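Long-range contacts in EIAV protease (Equine infectious anemia virus, PDB 1FMB), which acts as a dimeric retroviral aspartyl protease, probably cutting the viral polyproteins into their mature parts: residues L20-D25 with P86-G91; A28-L33 with G91-Q96. The protein carries 1 engineered substitution. All coordinates share one frame; numbering follows the deposited sequence.

In the fold
Contact 1 pairs two strands of the psi motif of an aspartic protease subunit, and contact 2 ties the loop after the active-site turn to the helix that follows strand 89-90. That strand lies between strands 18-24 and 32-34: contact 1 joins it to the first, and Ile89 N, 2.9 Å from Val32 O in a probable hydrogen bond, joins it to the second. The two contacts lie about 9 Å apart between centres and share Gly91, where the strand gives way to helix 92-97. Both border the inhibitor site at the dimer interface. Contact 1 supplies Asp25 and Ile89; contact 2 supplies Ala28, Asp29 and Thr30, and both meet the second subunit.

Contact 1 (L20-D25 with P86-G91); sequences LNVLLD and PVTILG. With HYB ([2-(2-methyl-propane-2-sulfonylmethyl)-3-naphthalen-1-yl-propionyl-valinyl]-phenylalaninol), chain B.
Thr88 O is gripped by two groups of the neighbouring strand: the N-H of Leu23 in a hydrogen bond of 2.9 Å, lying in the carbonyl plane, and Val22 CA in a looser C-H contact of 3.5 Å. This begins the parallel pairing of strands 18-24 and 89-90 within the psi motif of aspartic proteases. The ladder continues as Leu90 N reaches Leu23 O at 3.0 Å and Asp25 N reaches Leu90 O, both nearly straight. The last of these fixes the backbone of Asp25, the first residue of the Asp-Thr-Gly signature of the family. With CG anti to the backbone N (chi1 -171°), the Asp25 carboxylate extends past Ile89 to the inhibitor. Asp25 OD2 lies 3.6 Å from Ile89 CG2. The same Asp25 OD2 is 2.7 Å from HYB O14 of the inhibitor, while OD1 accepts the N-H of Gly27. Close by is OD1 of Asp25 of the second subunit, as expected for a site made from two half-sites. Ile89 suits this border because its branched chain serves two neighbours, CG2 packing on Asp25 and CD1 on inhibitor atom C18. On the sheet face of Leu24 and Leu90, these two leucines run side by side and point the same way, while Leu90 CD2 also meets Val22 CG2 at 3.6 Å; such branched apolar side chains suit a buried layer, and Leu24 packs on Leu102 of the second subunit. Before Leu23, where the strands diverge, a water bridges them, donating to Asn21 O at 2.7 Å and accepting from Thr88 N at 3.0 Å.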
loop_
_atom_site.group_PDB
_atom_site.type_symbol
_atom_site.label_atom_id
_atom_site.label_comp_id
_atom_site.label_asym_id
_atom_site.label_seq_id
_atom_site.Cartn_x
_atom_site.Cartn_y
_atom_site.Cartn_z
ATOM N N LEU A 20 18.269 3.247 -5.380
ATOM C CA LEU A 20 16.938 3.540 -5.981
ATOM C C LEU A 20 16.016 4.065 -4.880
ATOM O O LEU A 20 16.103 3.521 -3.785
ATOM C CB LEU A 20 16.267 2.218 -6.432
ATOM C CG LEU A 20 16.878 1.552 -7.692
ATOM C CD1 LEU A 20 16.142 0.268 -8.085
ATOM C CD2 LEU A 20 16.754 2.519 -8.841
ATOM N N ASN A 21 15.104 4.985 -5.163
ATOM C CA ASN A 21 14.141 5.522 -4.195
ATOM C C ASN A 21 12.933 4.563 -4.314
ATOM O O ASN A 21 12.534 4.307 -5.454
ATOM C CB ASN A 21 13.586 6.902 -4.510
ATOM C CG ASN A 21 13.094 7.669 -3.282
ATOM O OD1 ASN A 21 13.803 8.053 -2.325
ATOM N ND2 ASN A 21 11.782 7.935 -3.329
ATOM N N VAL A 22 12.534 4.022 -3.183
ATOM C CA VAL A 22 11.459 3.018 -3.164
ATOM C C VAL A 22 10.329 3.368 -2.212
ATOM O O VAL A 22 10.641 4.066 -1.257
ATOM C CB VAL A 22 11.985 1.631 -2.751
ATOM C CG1 VAL A 22 13.130 1.235 -3.694
ATOM C CG2 VAL A 22 12.545 1.460 -1.376
ATOM N N LEU A 23 9.108 2.907 -2.436
ATOM C CA LEU A 23 7.983 3.230 -1.578
ATOM C C LEU A 23 7.897 2.093 -0.573
ATOM O O LEU A 23 7.959 0.922 -1.023
ATOM C CB LEU A 23 6.720 3.296 -2.443
ATOM C CG LEU A 23 5.404 3.412 -1.655
ATOM C CD1 LEU A 23 5.335 4.726 -0.904
ATOM C CD2 LEU A 23 4.198 3.342 -2.592
ATOM N N LEU A 24 7.738 2.318 0.722
ATOM C CA LEU A 24 7.598 1.278 1.754
ATOM C C LEU A 24 6.069 1.085 1.904
ATOM O O LEU A 24 5.331 1.973 2.365
ATOM C CB LEU A 24 8.150 1.793 3.086
ATOM C CG LEU A 24 9.620 2.275 2.862
ATOM C CD1 LEU A 24 10.176 2.839 4.168
ATOM C CD2 LEU A 24 10.396 1.097 2.378
ATOM N N ASP A 25 5.627 -0.045 1.420
ATOM C CA ASP A 25 4.190 -0.290 1.280
ATOM C C ASP A 25 3.595 -1.480 2.008
ATOM O O ASP A 25 3.712 -2.642 1.599
ATOM C CB ASP A 25 3.960 -0.415 -0.249
ATOM C CG ASP A 25 2.498 -0.472 -0.698
ATOM O OD1 ASP A 25 1.625 -0.381 0.202
ATOM O OD2 ASP A 25 2.364 -0.719 -1.904
ATOM N N PRO A 86 4.202 2.580 -11.849
ATOM C CA PRO A 86 4.808 3.891 -11.717
ATOM C C PRO A 86 5.901 3.998 -10.687
ATOM O O PRO A 86 6.621 4.984 -10.755
ATOM C CB PRO A 86 3.612 4.739 -11.192
ATOM C CG PRO A 86 2.453 3.945 -11.666
ATOM C CD PRO A 86 2.805 2.507 -11.436
ATOM N N VAL A 87 5.974 3.040 -9.732
ATOM C CA VAL A 87 7.040 3.280 -8.719
ATOM C C VAL A 87 7.570 1.954 -8.208
ATOM O O VAL A 87 6.839 0.964 -8.376
ATOM C CB VAL A 87 6.354 4.080 -7.583
ATOM C CG1 VAL A 87 5.186 3.308 -6.971
ATOM C CG2 VAL A 87 7.278 4.491 -6.452
ATOM N N THR A 88 8.771 1.892 -7.650
ATOM C CA THR A 88 9.255 0.581 -7.177
ATOM C C THR A 88 8.811 0.526 -5.706
ATOM O O THR A 88 8.876 1.519 -4.987
ATOM C CB THR A 88 10.788 0.592 -7.216
ATOM O OG1 THR A 88 11.130 0.355 -8.597
ATOM C CG2 THR A 88 11.345 -0.534 -6.339
ATOM N N ILE A 89 8.274 -0.652 -5.424
ATOM C CA ILE A 89 7.672 -0.947 -4.109
ATOM C C ILE A 89 8.308 -2.075 -3.353
ATOM O O ILE A 89 8.564 -3.181 -3.826
ATOM C CB ILE A 89 6.196 -1.354 -4.464
ATOM C CG1 ILE A 89 5.459 -0.187 -5.121
ATOM C CG2 ILE A 89 5.412 -1.949 -3.280
ATOM C CD1 ILE A 89 4.047 -0.499 -5.517
ATOM N N LEU A 90 8.621 -1.786 -2.090
ATOM C CA LEU A 90 9.085 -2.783 -1.163
ATOM C C LEU A 90 7.777 -3.128 -0.376
ATOM O O LEU A 90 7.198 -2.300 0.357
ATOM C CB LEU A 90 10.111 -2.178 -0.189
ATOM C CG LEU A 90 11.546 -2.608 -0.457
ATOM C CD1 LEU A 90 11.896 -2.765 -1.916
ATOM C CD2 LEU A 90 12.527 -1.736 0.313
ATOM N N GLY A 91 7.310 -4.364 -0.565
ATOM C CA GLY A 91 6.100 -4.804 0.127
ATOM C C GLY A 91 6.499 -5.585 1.394
ATOM O O GLY A 91 7.666 -5.682 1.769
HETATM S S1 HYB B . -4.025 8.399 -6.355
HETATM O O2 HYB B . -3.880 8.333 -7.782
HETATM O O3 HYB B . -4.978 7.544 -5.726
HETATM C C4 HYB B . 1.457 7.431 -9.724
HETATM C C5 HYB B . 0.125 7.153 -9.678
HETATM C C6 HYB B . -0.518 6.873 -8.407
HETATM C C7 HYB B . 0.200 6.889 -7.265
HETATM C C8 HYB B . 1.671 7.178 -7.281
HETATM C C9 HYB B . 2.250 7.452 -8.527
HETATM C C10 HYB B . 3.651 7.759 -8.610
HETATM C C11 HYB B . 4.412 7.766 -7.470
HETATM C C12 HYB B . 3.825 7.479 -6.207
HETATM C C13 HYB B . 2.460 7.192 -6.125
HETATM O O14 HYB B . 0.679 1.220 -2.654
HETATM C C15 HYB B . -0.065 0.190 -3.403
HETATM N N16 HYB B . -1.358 2.027 -4.328
HETATM C C17 HYB B . -0.504 0.892 -4.718
HETATM C C18 HYB B . 0.706 1.457 -5.500
HETATM C C19 HYB B . 0.532 1.920 -6.932
HETATM C C20 HYB B . 0.312 3.256 -7.288
HETATM C C21 HYB B . 0.211 3.681 -8.618
HETATM C C22 HYB B . 0.325 2.730 -9.639
HETATM C C23 HYB B . 0.570 1.398 -9.313
HETATM C C24 HYB B . 0.669 0.993 -7.979
HETATM N N25 HYB B . -2.860 4.552 -5.149
HETATM C C26 HYB B . -3.332 3.495 -4.218
HETATM C C27 HYB B . -2.654 2.189 -4.785
HETATM O O28 HYB B . -3.202 1.359 -5.492
HETATM C C29 HYB B . -4.873 3.381 -4.115
HETATM C C30 HYB B . -5.293 2.070 -3.431
HETATM C C31 HYB B . -5.360 4.636 -3.354
HETATM C C32 HYB B . -2.399 5.770 -4.751
HETATM O O33 HYB B . -2.300 6.101 -3.563
HETATM C C34 HYB B . -1.911 6.695 -5.887
HETATM C C35 HYB B . -0.365 6.581 -5.867
HETATM C C36 HYB B . -2.378 8.175 -5.702
HETATM C C37 HYB B . -4.756 10.249 -4.377
HETATM C C38 HYB B . -4.507 10.118 -5.902
HETATM C C39 HYB B . -5.866 10.358 -6.602
HETATM C C40 HYB B . -3.442 11.121 -6.410
HETATM O O HOH W 1 10.376 4.333 -6.999
#

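Contact 2 (A28-L33 with G91-Q96); sequences ADTSVL and GRDILQ. With HYB ([2-(2-methyl-propane-2-sulfonylmethyl)-3-naphthalen-1-yl-propionyl-valinyl]-phenylalaninol), chain C.
The start of helix 92-97, with Gly91 at its N-cap position, is bound here to the loop that leads from the active-site turn into strand 32-34. Arg92 N donates to Ala28 O at 3.0 Å. Gly91 suits its place because it has no side chain: the carbonyl oxygens of Ala28 and Thr30 close in on its CA, the former at 3.4 Å. Ser31 OG links loop and helix twice, accepting from Gly91 N and donating to Asp93 OD1 at 2.8 Å, on the syn side of the carboxylate. The Asp93 side chain already heads toward the loop, and with CG between backbone N and carbonyl carbon (chi1 58°) OD1 comes to Ser31 OG; OD1 also takes a weak bond from Ile94 N. Ile94 CD1 packs against Ser31, near both OG and CB.

A bend at chi3 of Arg92 (-63°) brings NH2 to Asp29 OD1 for a salt bridge of 2.9 Å. Asp29 OD1 lies near the guanidinium plane, at its edge, yet NH2 comes to it from above the carboxylate plane, the two flat groups standing 71° apart. Asp29 OD2 has its own salt bridge, to Arg8 of the second subunit, and Arg92 NH1 reaches Leu5 O of that subunit. Asp29 N meanwhile donates almost straight to inhibitor oxygen O33 at 2.8 Å. Such an aspartate, binding ligand by its backbone and two arginines by its carboxylate, is typical of the dimeric retroviral protease site.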
loop_
_atom_site.group_PDB
_atom_site.type_symbol
_atom_site.label_atom_id
_atom_site.label_comp_id
_atom_site.label_asym_id
_atom_site.label_seq_id
_atom_site.Cartn_x
_atom_site.Cartn_y
_atom_site.Cartn_z
ATOM N N ALA A 28 1.165 -3.976 0.049
ATOM C CA ALA A 28 1.669 -4.772 -1.059
ATOM C C ALA A 28 2.153 -6.084 -0.466
ATOM O O ALA A 28 2.939 -6.071 0.506
ATOM C CB ALA A 28 2.797 -4.022 -1.804
ATOM N N ASP A 29 1.572 -7.209 -0.945
ATOM C CA ASP A 29 2.027 -8.495 -0.402
ATOM C C ASP A 29 3.450 -8.863 -0.783
ATOM O O ASP A 29 4.124 -9.566 -0.033
ATOM C CB ASP A 29 1.203 -9.673 -0.908
ATOM C CG ASP A 29 -0.241 -9.653 -0.440
ATOM O OD1 ASP A 29 -0.637 -8.939 0.512
ATOM O OD2 ASP A 29 -0.988 -10.495 -1.019
ATOM N N THR A 30 3.839 -8.275 -1.912
ATOM C CA THR A 30 5.143 -8.608 -2.443
ATOM C C THR A 30 5.740 -7.372 -3.069
ATOM O O THR A 30 5.137 -6.310 -3.242
ATOM C CB THR A 30 4.873 -9.768 -3.461
ATOM O OG1 THR A 30 6.162 -10.266 -3.837
ATOM C CG2 THR A 30 4.141 -9.251 -4.683
ATOM N N SER A 31 7.032 -7.429 -3.283
ATOM C CA SER A 31 7.801 -6.251 -3.785
ATOM C C SER A 31 7.902 -6.262 -5.319
ATOM O O SER A 31 8.091 -7.327 -5.899
ATOM C CB SER A 31 9.148 -6.411 -3.162
ATOM O OG SER A 31 9.116 -6.230 -1.746
ATOM N N VAL A 32 7.867 -5.089 -5.925
ATOM C CA VAL A 32 7.893 -4.971 -7.377
ATOM C C VAL A 32 8.807 -3.845 -7.840
ATOM O O VAL A 32 8.777 -2.705 -7.407
ATOM C CB VAL A 32 6.455 -4.583 -7.831
ATOM C CG1 VAL A 32 6.369 -4.656 -9.380
ATOM C CG2 VAL A 32 5.461 -5.619 -7.282
ATOM N N LEU A 33 9.667 -4.199 -8.764
ATOM C CA LEU A 33 10.578 -3.195 -9.373
ATOM C C LEU A 33 9.865 -2.775 -10.671
ATOM O O LEU A 33 9.331 -3.608 -11.449
ATOM C CB LEU A 33 11.756 -4.102 -9.646
ATOM C CG LEU A 33 13.132 -3.667 -10.071
ATOM C CD1 LEU A 33 13.644 -2.639 -9.049
ATOM C CD2 LEU A 33 13.992 -4.924 -10.161
ATOM N N GLY A 91 7.310 -4.364 -0.565
ATOM C CA GLY A 91 6.100 -4.804 0.127
ATOM C C GLY A 91 6.499 -5.585 1.394
ATOM O O GLY A 91 7.666 -5.682 1.769
ATOM N N ARG A 92 5.524 -6.323 1.911
ATOM C CA ARG A 92 5.643 -7.037 3.188
ATOM C C ARG A 92 6.723 -8.096 3.227
ATOM O O ARG A 92 7.307 -8.307 4.302
ATOM C CB ARG A 92 4.255 -7.583 3.614
ATOM C CG ARG A 92 3.242 -6.439 3.952
ATOM C CD ARG A 92 2.005 -7.127 4.632
ATOM N NE ARG A 92 1.301 -8.050 3.760
ATOM C CZ ARG A 92 1.401 -9.371 3.688
ATOM N NH1 ARG A 92 2.191 -10.085 4.536
ATOM N NH2 ARG A 92 0.706 -10.114 2.819
ATOM N N ASP A 93 6.963 -8.769 2.111
ATOM C CA ASP A 93 7.999 -9.790 2.099
ATOM C C ASP A 93 9.333 -9.179 2.441
ATOM O O ASP A 93 9.973 -9.676 3.362
ATOM C CB ASP A 93 8.037 -10.542 0.759
ATOM C CG ASP A 93 8.273 -9.622 -0.435
ATOM O OD1 ASP A 93 8.038 -8.414 -0.425
ATOM O OD2 ASP A 93 8.748 -10.091 -1.486
ATOM N N ILE A 94 9.724 -8.049 1.851
ATOM C CA ILE A 94 11.004 -7.421 2.150
ATOM C C ILE A 94 10.957 -6.571 3.395
ATOM O O ILE A 94 11.928 -6.460 4.173
ATOM C CB ILE A 94 11.487 -6.649 0.887
ATOM C CG1 ILE A 94 11.907 -7.685 -0.142
ATOM C CG2 ILE A 94 12.752 -5.880 1.292
ATOM C CD1 ILE A 94 12.457 -7.175 -1.455
ATOM N N LEU A 95 9.829 -5.914 3.693
ATOM C CA LEU A 95 9.696 -5.155 4.921
ATOM C C LEU A 95 9.909 -6.040 6.161
ATOM O O LEU A 95 10.480 -5.589 7.145
ATOM C CB LEU A 95 8.305 -4.515 4.961
ATOM C CG LEU A 95 8.119 -3.322 4.029
ATOM C CD1 LEU A 95 6.725 -2.729 4.173
ATOM C CD2 LEU A 95 9.173 -2.227 4.157
ATOM N N GLN A 96 9.401 -7.269 6.163
ATOM C CA GLN A 96 9.529 -8.235 7.250
ATOM C C GLN A 96 11.010 -8.564 7.423
ATOM O O GLN A 96 11.581 -8.573 8.541
ATOM C CB GLN A 96 8.712 -9.493 6.954
ATOM C CG GLN A 96 8.697 -10.518 8.070
ATOM C CD GLN A 96 7.880 -11.768 7.768
ATOM O OE1 GLN A 96 7.190 -11.833 6.755
ATOM N NE2 GLN A 96 7.964 -12.775 8.634
HETATM S S1 HYB C . -1.092 -9.744 -5.566
HETATM O O2 HYB C . -2.222 -9.937 -6.432
HETATM O O3 HYB C . -0.051 -8.866 -5.989
HETATM C C4 HYB C . -7.382 -8.988 -4.077
HETATM C C5 HYB C . -6.449 -8.815 -5.054
HETATM C C6 HYB C . -5.115 -8.354 -4.716
HETATM C C7 HYB C . -4.792 -8.096 -3.431
HETATM C C8 HYB C . -5.798 -8.263 -2.333
HETATM C C9 HYB C . -7.070 -8.719 -2.701
HETATM C C10 HYB C . -8.075 -8.922 -1.695
HETATM C C11 HYB C . -7.783 -8.652 -0.383
HETATM C C12 HYB C . -6.494 -8.181 -0.010
HETATM C C13 HYB C . -5.513 -7.995 -0.988
HETATM O O14 HYB C . -2.275 -1.640 -1.064
HETATM C C15 HYB C . -2.381 -0.832 -2.293
HETATM N N16 HYB C . -2.000 -2.909 -3.496
HETATM C C17 HYB C . -2.963 -1.803 -3.358
HETATM C C18 HYB C . -4.316 -2.406 -2.909
HETATM C C19 HYB C . -5.185 -3.143 -3.907
HETATM C C20 HYB C . -5.180 -4.535 -4.051
HETATM C C21 HYB C . -6.029 -5.211 -4.936
HETATM C C22 HYB C . -6.918 -4.463 -5.718
HETATM C C23 HYB C . -6.961 -3.078 -5.576
HETATM C C24 HYB C . -6.105 -2.422 -4.686
HETATM N N25 HYB C . -1.345 -5.658 -4.647
HETATM C C26 HYB C . -0.436 -4.485 -4.560
HETATM C C27 HYB C . -1.418 -3.259 -4.701
HETATM O O28 HYB C . -1.613 -2.624 -5.725
HETATM C C29 HYB C . 0.695 -4.479 -5.618
HETATM C C30 HYB C . 1.370 -3.101 -5.708
HETATM C C31 HYB C . 1.680 -5.604 -5.220
HETATM C C32 HYB C . -1.280 -6.737 -3.820
HETATM O O33 HYB C . -0.470 -6.829 -2.890
HETATM C C34 HYB C . -2.357 -7.817 -4.058
HETATM C C35 HYB C . -3.423 -7.576 -2.957
HETATM C C36 HYB C . -1.782 -9.268 -3.990
HETATM C C37 HYB C . 0.981 -11.241 -4.415
HETATM C C38 HYB C . -0.295 -11.380 -5.284
HETATM C C39 HYB C . 0.163 -11.857 -6.684
HETATM C C40 HYB C . -1.315 -12.371 -4.672
HETATM O O HOH W 2 8.485 -10.121 -4.929
#